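Conserved hypothetical protein, TTHA0068 (Thermus thermophilus, PDB 2CXD) is of unknown function and belongs to the DUF309 family, folding as a small, all-helical single-chain protein. Local coordinates at residues Gly33-Leu38 against Pro75-Asp80; Glu6-Leu11 against Glu22-Tyr27. All coordinates share one frame; numbering follows the deposited sequence.

Contact 1: Gly33-Leu38 against Pro75-Asp80; sequences GEERRL and PLMGLD
Leu-38 meets Leu-76, Met-77 and Leu-79 through its two methyl groups, and this apolar packing carries the contact. Its CD2 lies 4.0 Å from CD2 of Leu-76 and 3.8 Å from the selenium SE of Met-77, which is a selenomethionine. Its CD1 reaches the other way, to CD2 of Leu-79 at 4.3 Å. CG of Leu-38 stands anti to the backbone N (chi1 171°), which sends both methyls out towards the loop. Leu-76 also lays its CD1 against CB of Leu-38, at 4.0 Å.

Glu-35 takes part by van der Waals contact, through its methylene carbon as well as its carboxylate; no hydrogen bond joins the two segments. It crosses Met-77 at about a right angle. CG of Glu-35 sits 3.9 Å from SE of Met-77, and OE1 of Glu-35 lies 3.6 Å from CE of Met-77. With Met-77 bent at chi3 (85°), CE comes a little nearer to OE1 than SE does.

Backbone bonds shape the loop itself. Leu-76 to Leu-79 form a type I' beta turn, with Leu-76 and Leu-79 bonded to each other in both directions. Met-77 and Gly-78 fill its corners with positive phi.

The contact sets the first turns of helix 33-53 against the loop between helices 59-69 and 81-92. Leu-38 also touches Trp-81, Leu-79 touches Leu-84, and Asp-80 is the N-cap of helix 81-92.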
# COMPACT_ATOMS: atom_id res chain seq x y z
N GLY A 33 3.03 10.99 11.47
CA GLY A 33 1.70 10.63 11.93
C GLY A 33 0.91 9.67 11.06
O GLY A 33 1.44 8.67 10.58
N GLU A 34 -0.38 9.97 10.87
CA GLU A 34 -1.26 9.11 10.08
C GLU A 34 -0.87 9.03 8.62
O GLU A 34 -1.06 7.99 7.99
CB GLU A 34 -2.71 9.57 10.19
CG GLU A 34 -3.30 9.43 11.58
CD GLU A 34 -4.80 9.66 11.61
OE1 GLU A 34 -5.26 10.68 11.05
OE2 GLU A 34 -5.52 8.82 12.20
N GLU A 35 -0.35 10.12 8.07
CA GLU A 35 0.07 10.12 6.67
C GLU A 35 1.22 9.14 6.45
O GLU A 35 1.29 8.47 5.42
CB GLU A 35 0.51 11.53 6.24
CG GLU A 35 -0.65 12.49 6.02
CD GLU A 35 -0.19 13.88 5.62
OE1 GLU A 35 0.63 13.99 4.68
OE2 GLU A 35 -0.65 14.86 6.24
N ARG A 36 2.11 9.04 7.43
CA ARG A 36 3.23 8.11 7.35
C ARG A 36 2.71 6.68 7.42
O ARG A 36 3.17 5.79 6.69
CB ARG A 36 4.22 8.35 8.48
CG ARG A 36 5.52 7.57 8.33
CD ARG A 36 6.46 7.78 9.51
NE ARG A 36 7.74 7.10 9.33
CZ ARG A 36 8.76 7.60 8.64
NH1 ARG A 36 8.67 8.79 8.07
NH2 ARG A 36 9.89 6.90 8.53
N ARG A 37 1.75 6.45 8.32
CA ARG A 37 1.16 5.12 8.48
C ARG A 37 0.44 4.71 7.19
O ARG A 37 0.50 3.55 6.78
CB ARG A 37 0.17 5.10 9.64
CG ARG A 37 0.78 5.20 11.02
CD ARG A 37 -0.31 5.37 12.06
NE ARG A 37 -1.28 4.28 11.99
CZ ARG A 37 -2.46 4.28 12.61
NH1 ARG A 37 -2.82 5.32 13.35
NH2 ARG A 37 -3.27 3.24 12.50
N LEU A 38 -0.24 5.67 6.57
CA LEU A 38 -0.96 5.40 5.33
C LEU A 38 0.01 4.99 4.23
O LEU A 38 -0.17 3.96 3.57
CB LEU A 38 -1.73 6.63 4.86
CG LEU A 38 -2.32 6.47 3.45
CD1 LEU A 38 -3.40 5.39 3.46
CD2 LEU A 38 -2.88 7.80 2.96
N PRO A 75 -11.68 8.29 3.15
CA PRO A 75 -10.34 8.47 2.57
C PRO A 75 -9.33 9.22 3.44
O PRO A 75 -9.68 9.78 4.48
CB PRO A 75 -10.62 9.19 1.25
CG PRO A 75 -11.81 10.02 1.60
CD PRO A 75 -12.67 9.07 2.39
N LEU A 76 -8.08 9.21 3.00
CA LEU A 76 -6.99 9.89 3.69
C LEU A 76 -6.03 10.30 2.59
O LEU A 76 -5.65 9.48 1.76
CB LEU A 76 -6.30 8.94 4.67
CG LEU A 76 -5.51 9.54 5.84
CD1 LEU A 76 -4.84 8.42 6.61
CD2 LEU A 76 -4.48 10.53 5.35
N MSE A 77 -5.64 11.57 2.58
CA MSE A 77 -4.74 12.09 1.55
C MSE A 77 -5.39 11.93 0.18
O MSE A 77 -4.71 11.88 -0.84
CB MSE A 77 -3.40 11.35 1.55
CG MSE A 77 -2.51 11.62 2.75
SE MSE A 77 -0.71 10.93 2.46
CE MSE A 77 0.02 12.44 1.51
N GLY A 78 -6.72 11.85 0.16
CA GLY A 78 -7.44 11.69 -1.09
C GLY A 78 -7.42 10.27 -1.63
O GLY A 78 -7.74 10.04 -2.79
N LEU A 79 -7.03 9.32 -0.79
CA LEU A 79 -6.97 7.93 -1.22
C LEU A 79 -7.93 7.01 -0.46
O LEU A 79 -8.03 7.08 0.76
CB LEU A 79 -5.54 7.39 -1.05
CG LEU A 79 -5.32 5.89 -1.29
CD1 LEU A 79 -5.49 5.58 -2.76
CD2 LEU A 79 -3.93 5.48 -0.82
N ASP A 80 -8.64 6.17 -1.21
CA ASP A 80 -9.54 5.20 -0.60
C ASP A 80 -8.67 3.97 -0.43
O ASP A 80 -8.58 3.11 -1.31
CB ASP A 80 -10.71 4.88 -1.53
CG ASP A 80 -11.50 3.67 -1.07
OD1 ASP A 80 -11.37 3.28 0.11
OD2 ASP A 80 -12.25 3.10 -1.89

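Contact 2: Glu6-Leu11 against Glu22-Tyr27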
# COMPACT_ATOMS: atom_id res chain seq x y z
N GLU A 6 -3.57 9.26 -8.61
CA GLU A 6 -4.03 8.79 -9.92
C GLU A 6 -2.88 8.07 -10.61
O GLU A 6 -3.08 7.06 -11.29
CB GLU A 6 -4.52 9.97 -10.77
CG GLU A 6 -5.83 10.58 -10.27
CD GLU A 6 -6.97 9.56 -10.23
OE1 GLU A 6 -7.36 9.05 -11.31
OE2 GLU A 6 -7.49 9.28 -9.13
N GLU A 7 -1.67 8.59 -10.43
CA GLU A 7 -0.49 7.97 -11.03
C GLU A 7 -0.22 6.64 -10.33
O GLU A 7 0.01 5.61 -10.97
CB GLU A 7 0.74 8.88 -10.88
CG GLU A 7 2.01 8.28 -11.47
CD GLU A 7 3.28 8.98 -10.99
OE1 GLU A 7 4.38 8.56 -11.40
OE2 GLU A 7 3.17 9.95 -10.21
N VAL A 8 -0.26 6.66 -9.00
CA VAL A 8 -0.02 5.46 -8.21
C VAL A 8 -1.06 4.38 -8.48
O VAL A 8 -0.72 3.21 -8.66
CB VAL A 8 -0.01 5.79 -6.70
CG1 VAL A 8 0.25 4.52 -5.88
CG2 VAL A 8 1.06 6.84 -6.40
N LEU A 9 -2.33 4.77 -8.51
CA LEU A 9 -3.40 3.81 -8.77
C LEU A 9 -3.23 3.17 -10.15
O LEU A 9 -3.54 1.99 -10.34
CB LEU A 9 -4.76 4.49 -8.65
CG LEU A 9 -5.19 4.76 -7.20
CD1 LEU A 9 -6.52 5.50 -7.18
CD2 LEU A 9 -5.31 3.43 -6.46
N GLY A 10 -2.74 3.95 -11.11
CA GLY A 10 -2.51 3.44 -12.45
C GLY A 10 -1.44 2.36 -12.45
O GLY A 10 -1.51 1.40 -13.22
N LEU A 11 -0.43 2.52 -11.60
CA LEU A 11 0.64 1.53 -11.50
C LEU A 11 0.13 0.31 -10.74
O LEU A 11 0.40 -0.83 -11.13
CB LEU A 11 1.85 2.13 -10.76
CG LEU A 11 2.57 3.30 -11.46
CD1 LEU A 11 3.66 3.86 -10.55
CD2 LEU A 11 3.17 2.82 -12.77
N GLU A 22 8.61 2.67 -5.52
CA GLU A 22 9.54 3.74 -5.90
C GLU A 22 8.92 5.13 -5.77
O GLU A 22 9.57 6.06 -5.30
CB GLU A 22 10.02 3.53 -7.34
CG GLU A 22 10.99 2.38 -7.52
CD GLU A 22 12.27 2.54 -6.71
OE1 GLU A 22 12.21 2.45 -5.47
OE2 GLU A 22 13.35 2.78 -7.31
N VAL A 23 7.67 5.26 -6.19
CA VAL A 23 6.98 6.54 -6.12
C VAL A 23 6.66 6.96 -4.69
O VAL A 23 6.87 8.11 -4.31
CB VAL A 23 5.65 6.49 -6.92
CG1 VAL A 23 4.84 7.76 -6.67
CG2 VAL A 23 5.94 6.33 -8.40
N LEU A 24 6.18 6.02 -3.89
CA LEU A 24 5.79 6.34 -2.53
C LEU A 24 6.89 6.45 -1.47
O LEU A 24 6.75 7.22 -0.52
CB LEU A 24 4.73 5.34 -2.05
CG LEU A 24 3.42 5.30 -2.85
CD1 LEU A 24 2.46 4.28 -2.24
CD2 LEU A 24 2.80 6.69 -2.87
N GLU A 25 7.99 5.71 -1.63
CA GLU A 25 9.05 5.74 -0.61
C GLU A 25 9.53 7.13 -0.18
O GLU A 25 9.69 7.38 1.01
CB GLU A 25 10.25 4.91 -1.06
CG GLU A 25 11.22 4.60 0.07
CD GLU A 25 12.34 3.70 -0.36
OE1 GLU A 25 13.16 4.12 -1.21
OE2 GLU A 25 12.41 2.55 0.14
N PRO A 26 9.77 8.03 -1.13
CA PRO A 26 10.23 9.38 -0.78
C PRO A 26 9.20 10.10 0.10
O PRO A 26 9.56 10.81 1.05
CB PRO A 26 10.41 10.06 -2.13
CG PRO A 26 10.77 8.92 -3.03
CD PRO A 26 9.82 7.84 -2.59
N TYR A 27 7.92 9.92 -0.22
CA TYR A 27 6.86 10.55 0.55
C TYR A 27 6.80 9.95 1.95
O TYR A 27 6.68 10.67 2.94
CB TYR A 27 5.51 10.39 -0.16
CG TYR A 27 5.43 11.14 -1.47
CD1 TYR A 27 5.27 12.52 -1.50
CD2 TYR A 27 5.55 10.46 -2.68
CE1 TYR A 27 5.23 13.22 -2.71
CE2 TYR A 27 5.51 11.15 -3.89
CZ TYR A 27 5.36 12.52 -3.90
OH TYR A 27 5.34 13.18 -5.10
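Val-23 faces helix 5-13 and touches three of its side chains with two methyl groups. Its CB points at segment 6-11 and splits into CG1 and CG2. CG1 is anti to the backbone N (chi1 172°), and it meets CG2 of Val-8 at 3.9 Å. CG2 of Val-23 takes the other side of the branch. It lies 4.0 Å from CD1 of Leu-11 and 4.1 Å from OE1 of Glu-7. These two partners sit one helical turn apart, so a single methyl spans that turn. The Glu-7 chain runs extended beyond CG and crosses the valine at a slant, so that OE1 comes up to CG2. Its approach to Val-23 is a loose contact at the exposed margin, not a hydrogen bond.

The two helices form a helical hairpin, joined by a short connection between helix 5-13 and helix 17-30. Their local axes run roughly antiparallel, at 139°. They come no closer than 10.9 Å, a wide spacing that the branched side chains bridge from both sides. Val-8 and Val-23 have the nearest CA atoms, 7.4 Å apart.

Deeper in, CG2 of Val-8 also touches CD2 of Leu-24, at 3.9 Å. The CB of Leu-24 leaves to the side of segment 6-11, but the end of the chain comes nearer. The same side chain packs on Leu-39, Val-42 and Ile-43 of helix 33-53. Val-8 and Leu-11 both touch Val-20, one turn before Leu-24 on helix 17-30.

Both contacts are partly buried, and neither has a hydrogen bond between its segments. Contact 2 joins two helices close in sequence. Contact 1 joins a helix start to a loop 37 residues later in sequence and buries more surface, 314 Å² against 181 Å². Its apolar cluster mixes leucines with a selenomethionine, while contact 2 uses valines and leucines. Each has a buried inner part and exposed glutamates at its margin, two in contact 1 and one in contact 2. The centres of contacts 1 and 2 lie about 13 Å apart. Leu-79 CD1 and Leu-9 CD2 touch at 4.3 Å. Helix 33-53 serves both: its start forms contact 1, and a later part backs contact 2.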